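Side-chain contacts in DynE8 (Micromonospora chersina, PDB 4AMM), which is an iterative enediyne polyketide synthase for dynemicin whose acyltransferase domain, the part described here, probably loads acyl building blocks: residues L177-A182 with A306-G311; A182-G187 with D192-L197; L296-P301 with E317-V322. All blocks are in the same frame, centred on the assembly; numbering follows the deposited sequence.

Overall arrangement
Helix 178-185 enters the first two contacts: its first turns belong to contact 1, which closes only at the loop 306-311. Just beyond, contact 2 closes a short turn between the end of this helix and helix 191-206, nested inside the long loop of contact 1. Much later the chain reaches 296-301, where contact 3 opens before contact 1 has closed and ends at the start of helix 319-328, so contacts 1 and 3 cross. Contacts 2 and 3 follow in series and meet where Leu197 touches Trp298. Together they tie two helices following strand 171-174 to the segments flanking edge strand 305-306 of the parallel sheet.

Contact 1: residues L177-A182 with A306-G311; sequences LGELAA and ASTVTG
A single buried carboxylate, that of Glu179, grips two consecutive loop residues, each of its oxygens receiving one hydrogen bond on the syn lone pair. OE2 takes the hydroxyl of Ser307, with OG 2.7 Å from OE2. OE1 takes the backbone amide, Thr308 N lying 2.9 Å from OE1 with an N-H...O angle of 151°. The Glu179 chain leaves the helix with CG anti to the backbone N (chi1 -169°) and bends at chi2 to present both oxygens to the loop. Ser307 OG is itself held by three bonds: besides donating to Glu179, it accepts from Val309 N at 2.9 Å and from Thr310 N at 3.1 Å, an ST turn and an ST motif. Val309 CG2 packs against OE2 at 3.7 Å, while Thr308 OG1 bonds to the carbonyl of Gly174. With an alanine for Glu179 the carboxylate is gone, which would probably leave Ser307 OG and Thr308 N without their common acceptor and weaken the hold of the helix on this loop. The bonded residues thus join the loop after strand 305-306 to the helix that follows Gly174 and Ser176 and takes in Gly178, a spacing consistent with the GxSxG nucleophile elbow of acyltransferases.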
loop_
_atom_site.group_PDB
_atom_site.type_symbol
_atom_site.label_atom_id
_atom_site.label_comp_id
_atom_site.label_asym_id
_atom_site.label_seq_id
_atom_site.Cartn_x
_atom_site.Cartn_y
_atom_site.Cartn_z
ATOM N N LEU A 177 11.574 0.777 2.584
ATOM C CA LEU A 177 11.942 -0.023 1.442
ATOM C C LEU A 177 11.137 0.324 0.184
ATOM O O LEU A 177 11.661 0.286 -0.950
ATOM C CB LEU A 177 11.745 -1.529 1.780
ATOM C CG LEU A 177 11.947 -2.515 0.639
ATOM C CD1 LEU A 177 13.411 -2.490 0.114
ATOM C CD2 LEU A 177 11.531 -3.879 1.120
ATOM N N GLY A 178 9.832 0.538 0.374
ATOM C CA GLY A 178 8.979 0.819 -0.813
ATOM C C GLY A 178 9.396 2.053 -1.584
ATOM O O GLY A 178 8.973 2.130 -2.759
ATOM N N GLU A 179 10.134 2.974 -1.010
ATOM C CA GLU A 179 10.572 4.140 -1.816
ATOM C C GLU A 179 11.404 3.631 -2.977
ATOM O O GLU A 179 11.421 4.279 -4.021
ATOM C CB GLU A 179 11.348 5.080 -0.942
ATOM C CG GLU A 179 11.602 6.459 -1.659
ATOM C CD GLU A 179 11.339 7.635 -0.763
ATOM O OE1 GLU A 179 10.417 7.616 0.080
ATOM O OE2 GLU A 179 12.015 8.709 -0.923
ATOM N N LEU A 180 12.149 2.566 -2.859
ATOM C CA LEU A 180 12.896 1.964 -4.004
ATOM C C LEU A 180 11.972 1.567 -5.142
ATOM O O LEU A 180 12.255 1.902 -6.326
ATOM C CB LEU A 180 13.737 0.735 -3.642
ATOM C CG LEU A 180 15.037 1.045 -2.928
ATOM C CD1 LEU A 180 14.835 1.707 -1.538
ATOM C CD2 LEU A 180 15.786 -0.287 -2.779
ATOM N N ALA A 181 10.838 0.966 -4.843
ATOM C CA ALA A 181 9.888 0.544 -5.872
ATOM C C ALA A 181 9.218 1.803 -6.410
ATOM O O ALA A 181 8.964 1.847 -7.671
ATOM C CB ALA A 181 8.861 -0.394 -5.280
ATOM N N ALA A 182 8.881 2.801 -5.602
ATOM C CA ALA A 182 8.272 4.027 -6.099
ATOM C C ALA A 182 9.226 4.694 -7.104
ATOM O O ALA A 182 8.738 5.195 -8.166
ATOM C CB ALA A 182 7.875 4.974 -4.963
ATOM N N ALA A 306 6.119 11.248 -3.659
ATOM C CA ALA A 306 6.106 11.933 -2.373
ATOM C C ALA A 306 7.032 11.118 -1.461
ATOM O O ALA A 306 6.730 9.947 -1.206
ATOM C CB ALA A 306 4.678 11.934 -1.820
ATOM N N SER A 307 8.146 11.679 -1.065
ATOM C CA SER A 307 9.187 10.938 -0.335
ATOM C C SER A 307 8.787 10.822 1.138
ATOM O O SER A 307 8.451 11.759 1.819
ATOM C CB SER A 307 10.454 11.724 -0.429
ATOM O OG SER A 307 11.511 11.052 0.333
ATOM N N THR A 308 8.971 9.591 1.622
ATOM C CA THR A 308 8.906 9.327 3.075
ATOM C C THR A 308 10.264 9.499 3.742
ATOM O O THR A 308 10.402 9.254 4.953
ATOM C CB THR A 308 8.345 7.937 3.419
ATOM O OG1 THR A 308 9.203 6.887 2.990
ATOM C CG2 THR A 308 6.931 7.797 2.851
ATOM N N VAL A 309 11.247 10.015 3.011
ATOM C CA VAL A 309 12.525 10.436 3.650
ATOM C C VAL A 309 12.468 11.923 3.963
ATOM O O VAL A 309 12.745 12.387 5.027
ATOM C CB VAL A 309 13.738 10.149 2.742
ATOM C CG1 VAL A 309 15.037 10.474 3.487
ATOM C CG2 VAL A 309 13.754 8.706 2.319
ATOM N N THR A 310 12.040 12.702 2.949
ATOM C CA THR A 310 11.985 14.184 3.075
ATOM C C THR A 310 10.645 14.694 3.446
ATOM O O THR A 310 10.536 15.817 3.985
ATOM C CB THR A 310 12.379 14.863 1.788
ATOM O OG1 THR A 310 11.440 14.527 0.799
ATOM C CG2 THR A 310 13.773 14.392 1.317
ATOM N N GLY A 311 9.596 13.886 3.316
ATOM C CA GLY A 311 8.245 14.369 3.533
ATOM C C GLY A 311 7.826 15.467 2.547
ATOM O O GLY A 311 6.950 16.314 2.883
#

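Contact 2: residues A182-G187 with D192-L197; sequences ALSWAG and DDTLAL
Ser184 and Thr194 point at each other between two helices, and theirs is the one meeting of side chains across the pair of segments. Both CB atoms point at the opposing helix, and the CA atoms of Ser184 and Thr194 come within 6.6 Å. Ser184 carries OG anti to its own amide nitrogen (chi1 -171°), whereas in Thr194 it is the methyl CG2 that takes this position and OG1 lies beside the backbone N (chi1 -61°). The result is a mixed polar and apolar fit: Thr194 OG1 stands 3.4 Å from Ser184 CB, and the methyl reaches the same carbon, with Thr194 CG2 at 4.0 Å from Ser184 CB. The two hydroxyls are turned to the connecting turn, where Ser184 OG bonds to the carbonyl of Leu189 and Thr194 OG1 to that of Asp190. Each helix thus fastens the link through its own hydroxyl. Around the pair, Leu156 and Ile152 of helix 144-165 pack on Ser184 and Thr194 respectively. Helix 178-185 stops in a Schellman motif: Gly187, with positive phi, returns its N to Ser184 O at 2.9 Å. After a few residues helix 191-206 runs back in broadly the opposite direction, so the two small side chains mark the base of an antiparallel helical hairpin.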
loop_
_atom_site.group_PDB
_atom_site.type_symbol
_atom_site.label_atom_id
_atom_site.label_comp_id
_atom_site.label_asym_id
_atom_site.label_seq_id
_atom_site.Cartn_x
_atom_site.Cartn_y
_atom_site.Cartn_z
ATOM N N ALA A 182 8.881 2.801 -5.602
ATOM C CA ALA A 182 8.272 4.027 -6.099
ATOM C C ALA A 182 9.226 4.694 -7.104
ATOM O O ALA A 182 8.738 5.195 -8.166
ATOM C CB ALA A 182 7.875 4.974 -4.963
ATOM N N LEU A 183 10.503 4.773 -6.782
ATOM C CA LEU A 183 11.475 5.395 -7.712
ATOM C C LEU A 183 11.545 4.579 -8.964
ATOM O O LEU A 183 11.689 5.177 -10.055
ATOM C CB LEU A 183 12.840 5.422 -7.004
ATOM C CG LEU A 183 12.906 6.526 -5.959
ATOM C CD1 LEU A 183 14.141 6.435 -5.091
ATOM C CD2 LEU A 183 12.900 7.977 -6.571
ATOM N N SER A 184 11.461 3.257 -8.930
ATOM C CA SER A 184 11.523 2.418 -10.140
ATOM C C SER A 184 10.289 2.710 -10.989
ATOM O O SER A 184 10.374 2.952 -12.217
ATOM C CB SER A 184 11.654 0.925 -9.830
ATOM O OG SER A 184 11.922 0.216 -11.040
ATOM N N TRP A 185 9.127 2.751 -10.360
ATOM C CA TRP A 185 7.903 3.114 -11.088
ATOM C C TRP A 185 8.021 4.464 -11.756
ATOM O O TRP A 185 7.505 4.641 -12.909
ATOM C CB TRP A 185 6.703 3.113 -10.076
ATOM C CG TRP A 185 5.405 3.752 -10.633
ATOM C CD1 TRP A 185 4.471 3.142 -11.438
ATOM C CD2 TRP A 185 5.019 5.118 -10.463
ATOM N NE1 TRP A 185 3.529 4.097 -11.839
ATOM C CE2 TRP A 185 3.790 5.268 -11.192
ATOM C CE3 TRP A 185 5.516 6.199 -9.708
ATOM C CZ2 TRP A 185 3.115 6.459 -11.252
ATOM C CZ3 TRP A 185 4.774 7.396 -9.731
ATOM C CH2 TRP A 185 3.594 7.497 -10.505
ATOM N N ALA A 186 8.681 5.414 -11.104
ATOM C CA ALA A 186 8.844 6.799 -11.574
ATOM C C ALA A 186 9.966 6.859 -12.634
ATOM O O ALA A 186 10.206 7.980 -13.169
ATOM C CB ALA A 186 9.083 7.776 -10.420
ATOM N N GLY A 187 10.589 5.754 -12.966
ATOM C CA GLY A 187 11.671 5.778 -14.028
ATOM C C GLY A 187 13.046 6.162 -13.553
ATOM O O GLY A 187 13.959 6.343 -14.397
ATOM N N ASP A 192 15.795 -4.365 -12.843
ATOM C CA ASP A 192 16.880 -5.270 -12.404
ATOM C C ASP A 192 17.782 -4.569 -11.399
ATOM O O ASP A 192 18.165 -5.199 -10.407
ATOM C CB ASP A 192 17.738 -5.702 -13.598
ATOM C CG ASP A 192 17.033 -6.688 -14.520
ATOM O OD1 ASP A 192 16.023 -7.379 -14.167
ATOM O OD2 ASP A 192 17.536 -6.773 -15.677
ATOM N N ASP A 193 18.097 -3.294 -11.638
ATOM C CA ASP A 193 18.947 -2.517 -10.706
ATOM C C ASP A 193 18.213 -2.338 -9.372
ATOM O O ASP A 193 18.852 -2.396 -8.309
ATOM C CB ASP A 193 19.383 -1.195 -11.305
ATOM C CG ASP A 193 20.366 -1.377 -12.456
ATOM O OD1 ASP A 193 20.961 -2.464 -12.617
ATOM O OD2 ASP A 193 20.557 -0.323 -13.095
ATOM N N THR A 194 16.899 -2.131 -9.408
ATOM C CA THR A 194 16.126 -1.944 -8.173
ATOM C C THR A 194 16.136 -3.196 -7.327
ATOM O O THR A 194 16.309 -3.093 -6.109
ATOM C CB THR A 194 14.731 -1.519 -8.557
ATOM O OG1 THR A 194 14.788 -0.280 -9.281
ATOM C CG2 THR A 194 13.877 -1.249 -7.303
ATOM N N LEU A 195 15.930 -4.357 -7.924
ATOM C CA LEU A 195 16.003 -5.602 -7.173
ATOM C C LEU A 195 17.406 -5.827 -6.666
ATOM O O LEU A 195 17.524 -6.251 -5.490
ATOM C CB LEU A 195 15.501 -6.747 -8.081
ATOM C CG LEU A 195 15.537 -8.073 -7.408
ATOM C CD1 LEU A 195 14.559 -8.176 -6.219
ATOM C CD2 LEU A 195 15.257 -9.231 -8.389
ATOM N N ALA A 196 18.459 -5.566 -7.449
ATOM C CA ALA A 196 19.785 -5.734 -6.993
ATOM C C ALA A 196 20.068 -4.800 -5.791
ATOM O O ALA A 196 20.696 -5.226 -4.802
ATOM C CB ALA A 196 20.770 -5.518 -8.170
ATOM N N LEU A 197 19.592 -3.571 -5.843
ATOM C CA LEU A 197 19.795 -2.646 -4.750
ATOM C C LEU A 197 19.023 -3.123 -3.518
ATOM O O LEU A 197 19.537 -2.989 -2.398
ATOM C CB LEU A 197 19.363 -1.235 -5.135
ATOM C CG LEU A 197 19.502 -0.162 -4.087
ATOM C CD1 LEU A 197 20.965 -0.005 -3.664
ATOM C CD2 LEU A 197 18.929 1.113 -4.644
#

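Contact 3: residues L296-P301 with E317-V322; sequences LPWRRP and EDPVEV
Pro319 lies over one face of the Trp298 indole and supplies most of the touching atoms. Its CG sits above the pyrrole part, 3.8 Å from the centroid of the five-membered ring and 25° off the ring normal, a CH-pi contact; the shortest approach is Trp298 CG to Pro319 CG at 3.5 Å. The neighbouring CB is displaced toward the benzene part, with Pro319 CB 3.7 Å from Trp298 CE3. Val320 adds one methyl obliquely, CG2 lying 4.0 Å from Trp298 NE1, with the two side chains crossing at about a right angle. In the next shell, Trp298 keeps CG anti to its carbonyl carbon (chi1 -65°), and the rotation of the indole is fixed by NE1, which bonds to the carbonyl of Ala293 near the end of helix 283-294. Leu197 of helix 191-206 touches the benzene rim, its CD2 3.8 Å from Trp298 CZ2. Just before the tryptophan, Pro297 centres an inverse gamma turn in which Trp298 N reaches Leu296 O at 2.9 Å. On the other side, Asp318 occupies the N-cap of helix 319-328, its OD1 taking a weak bond from Val320 N. Farther along this helix, Glu321 forms a salt bridge with Arg290. Pro319, in the first turn of the helix, loses no helical bond by lacking an amide hydrogen, and its ring turns CB and CG to the indole. The chemistry is therefore one of dispersion helped by slightly positive C-H groups over an electron-rich ring, which should leave the contact itself largely indifferent to pH.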
loop_
_atom_site.group_PDB
_atom_site.type_symbol
_atom_site.label_atom_id
_atom_site.label_comp_id
_atom_site.label_asym_id
_atom_site.label_seq_id
_atom_site.Cartn_x
_atom_site.Cartn_y
_atom_site.Cartn_z
ATOM N N LEU A 296 25.164 2.876 -9.354
ATOM C CA LEU A 296 24.026 2.620 -10.269
ATOM C C LEU A 296 23.744 3.810 -11.141
ATOM O O LEU A 296 23.914 4.963 -10.747
ATOM C CB LEU A 296 22.706 2.299 -9.464
ATOM C CG LEU A 296 22.937 1.084 -8.596
ATOM C CD1 LEU A 296 21.761 0.968 -7.641
ATOM C CD2 LEU A 296 23.139 -0.142 -9.360
ATOM N N PRO A 297 23.186 3.537 -12.327
ATOM C CA PRO A 297 22.922 4.600 -13.317
ATOM C C PRO A 297 21.573 5.321 -13.062
ATOM O O PRO A 297 20.649 5.292 -13.900
ATOM C CB PRO A 297 22.900 3.804 -14.631
ATOM C CG PRO A 297 22.212 2.492 -14.231
ATOM C CD PRO A 297 22.809 2.203 -12.811
ATOM N N TRP A 298 21.496 6.023 -11.955
ATOM C CA TRP A 298 20.269 6.781 -11.604
ATOM C C TRP A 298 19.805 7.787 -12.610
ATOM O O TRP A 298 20.673 8.511 -13.197
ATOM C CB TRP A 298 20.487 7.569 -10.279
ATOM C CG TRP A 298 20.704 6.643 -9.097
ATOM C CD1 TRP A 298 21.906 6.261 -8.548
ATOM C CD2 TRP A 298 19.688 6.009 -8.325
ATOM N NE1 TRP A 298 21.709 5.391 -7.511
ATOM C CE2 TRP A 298 20.354 5.215 -7.356
ATOM C CE3 TRP A 298 18.292 5.978 -8.416
ATOM C CZ2 TRP A 298 19.656 4.447 -6.421
ATOM C CZ3 TRP A 298 17.591 5.184 -7.494
ATOM C CH2 TRP A 298 18.269 4.448 -6.500
ATOM N N ARG A 299 18.499 7.857 -12.860
ATOM C CA ARG A 299 17.907 8.939 -13.673
ATOM C C ARG A 299 16.952 9.765 -12.838
ATOM O O ARG A 299 16.441 9.293 -11.816
ATOM C CB ARG A 299 17.165 8.328 -14.882
ATOM C CG ARG A 299 17.994 7.295 -15.681
ATOM C CD ARG A 299 17.476 7.008 -17.087
ATOM N NE ARG A 299 18.298 5.968 -17.729
ATOM C CZ ARG A 299 18.078 5.433 -18.939
ATOM N NH1 ARG A 299 17.055 5.847 -19.692
ATOM N NH2 ARG A 299 18.896 4.491 -19.408
ATOM N N ARG A 300 16.674 10.973 -13.283
ATOM C CA ARG A 300 15.689 11.798 -12.680
ATOM C C ARG A 300 14.315 11.107 -12.754
ATOM O O ARG A 300 13.975 10.590 -13.809
ATOM C CB ARG A 300 15.611 13.104 -13.481
ATOM C CG ARG A 300 14.800 14.159 -12.773
ATOM C CD ARG A 300 15.040 15.580 -13.359
ATOM N NE ARG A 300 14.556 16.657 -12.481
ATOM C CZ ARG A 300 13.288 17.079 -12.421
ATOM N NH1 ARG A 300 12.354 16.508 -13.191
ATOM N NH2 ARG A 300 12.948 18.075 -11.594
ATOM N N PRO A 301 13.558 11.088 -11.632
ATOM C CA PRO A 301 12.189 10.546 -11.732
ATOM C C PRO A 301 11.330 11.333 -12.678
ATOM O O PRO A 301 11.426 12.587 -12.698
ATOM C CB PRO A 301 11.625 10.733 -10.316
ATOM C CG PRO A 301 12.788 10.711 -9.417
ATOM C CD PRO A 301 13.923 11.392 -10.235
ATOM N N GLU A 317 16.728 15.833 -6.181
ATOM C CA GLU A 317 17.516 15.178 -5.127
ATOM C C GLU A 317 18.582 14.257 -5.629
ATOM O O GLU A 317 18.416 13.579 -6.623
ATOM C CB GLU A 317 16.567 14.276 -4.310
ATOM C CG GLU A 317 15.134 14.778 -4.195
ATOM C CD GLU A 317 15.087 15.917 -3.257
ATOM O OE1 GLU A 317 15.959 15.950 -2.352
ATOM O OE2 GLU A 317 14.213 16.778 -3.436
ATOM N N ASP A 318 19.672 14.151 -4.876
ATOM C CA ASP A 318 20.680 13.107 -5.130
ATOM C C ASP A 318 20.161 11.814 -4.483
ATOM O O ASP A 318 20.038 11.764 -3.272
ATOM C CB ASP A 318 22.026 13.509 -4.517
ATOM C CG ASP A 318 23.135 12.487 -4.739
ATOM O OD1 ASP A 318 22.876 11.276 -4.957
ATOM O OD2 ASP A 318 24.318 12.917 -4.721
ATOM N N PRO A 319 19.773 10.823 -5.302
ATOM C CA PRO A 319 19.126 9.602 -4.764
ATOM C C PRO A 319 20.069 8.865 -3.815
ATOM O O PRO A 319 19.573 8.231 -2.883
ATOM C CB PRO A 319 18.838 8.751 -5.996
ATOM C CG PRO A 319 19.872 9.365 -7.043
ATOM C CD PRO A 319 19.926 10.759 -6.783
ATOM N N VAL A 320 21.388 8.873 -4.024
ATOM C CA VAL A 320 22.297 8.224 -3.133
ATOM C C VAL A 320 22.200 8.893 -1.760
ATOM O O VAL A 320 22.067 8.188 -0.706
ATOM C CB VAL A 320 23.727 8.318 -3.642
ATOM C CG1 VAL A 320 24.644 7.713 -2.603
ATOM C CG2 VAL A 320 23.851 7.563 -4.934
ATOM N N GLU A 321 22.207 10.210 -1.687
ATOM C CA GLU A 321 22.148 10.840 -0.385
ATOM C C GLU A 321 20.799 10.547 0.316
ATOM O O GLU A 321 20.790 10.372 1.537
ATOM C CB GLU A 321 22.309 12.371 -0.520
ATOM C CG GLU A 321 23.658 12.833 -1.155
ATOM C CD GLU A 321 24.880 12.233 -0.458
ATOM O OE1 GLU A 321 24.840 12.011 0.781
ATOM O OE2 GLU A 321 25.888 11.950 -1.149
ATOM N N VAL A 322 19.708 10.608 -0.435
ATOM C CA VAL A 322 18.385 10.449 0.162
ATOM C C VAL A 322 18.258 9.024 0.636
ATOM O O VAL A 322 17.780 8.797 1.810
ATOM C CB VAL A 322 17.268 10.743 -0.864
ATOM C CG1 VAL A 322 15.868 10.442 -0.294
ATOM C CG2 VAL A 322 17.220 12.197 -1.230
#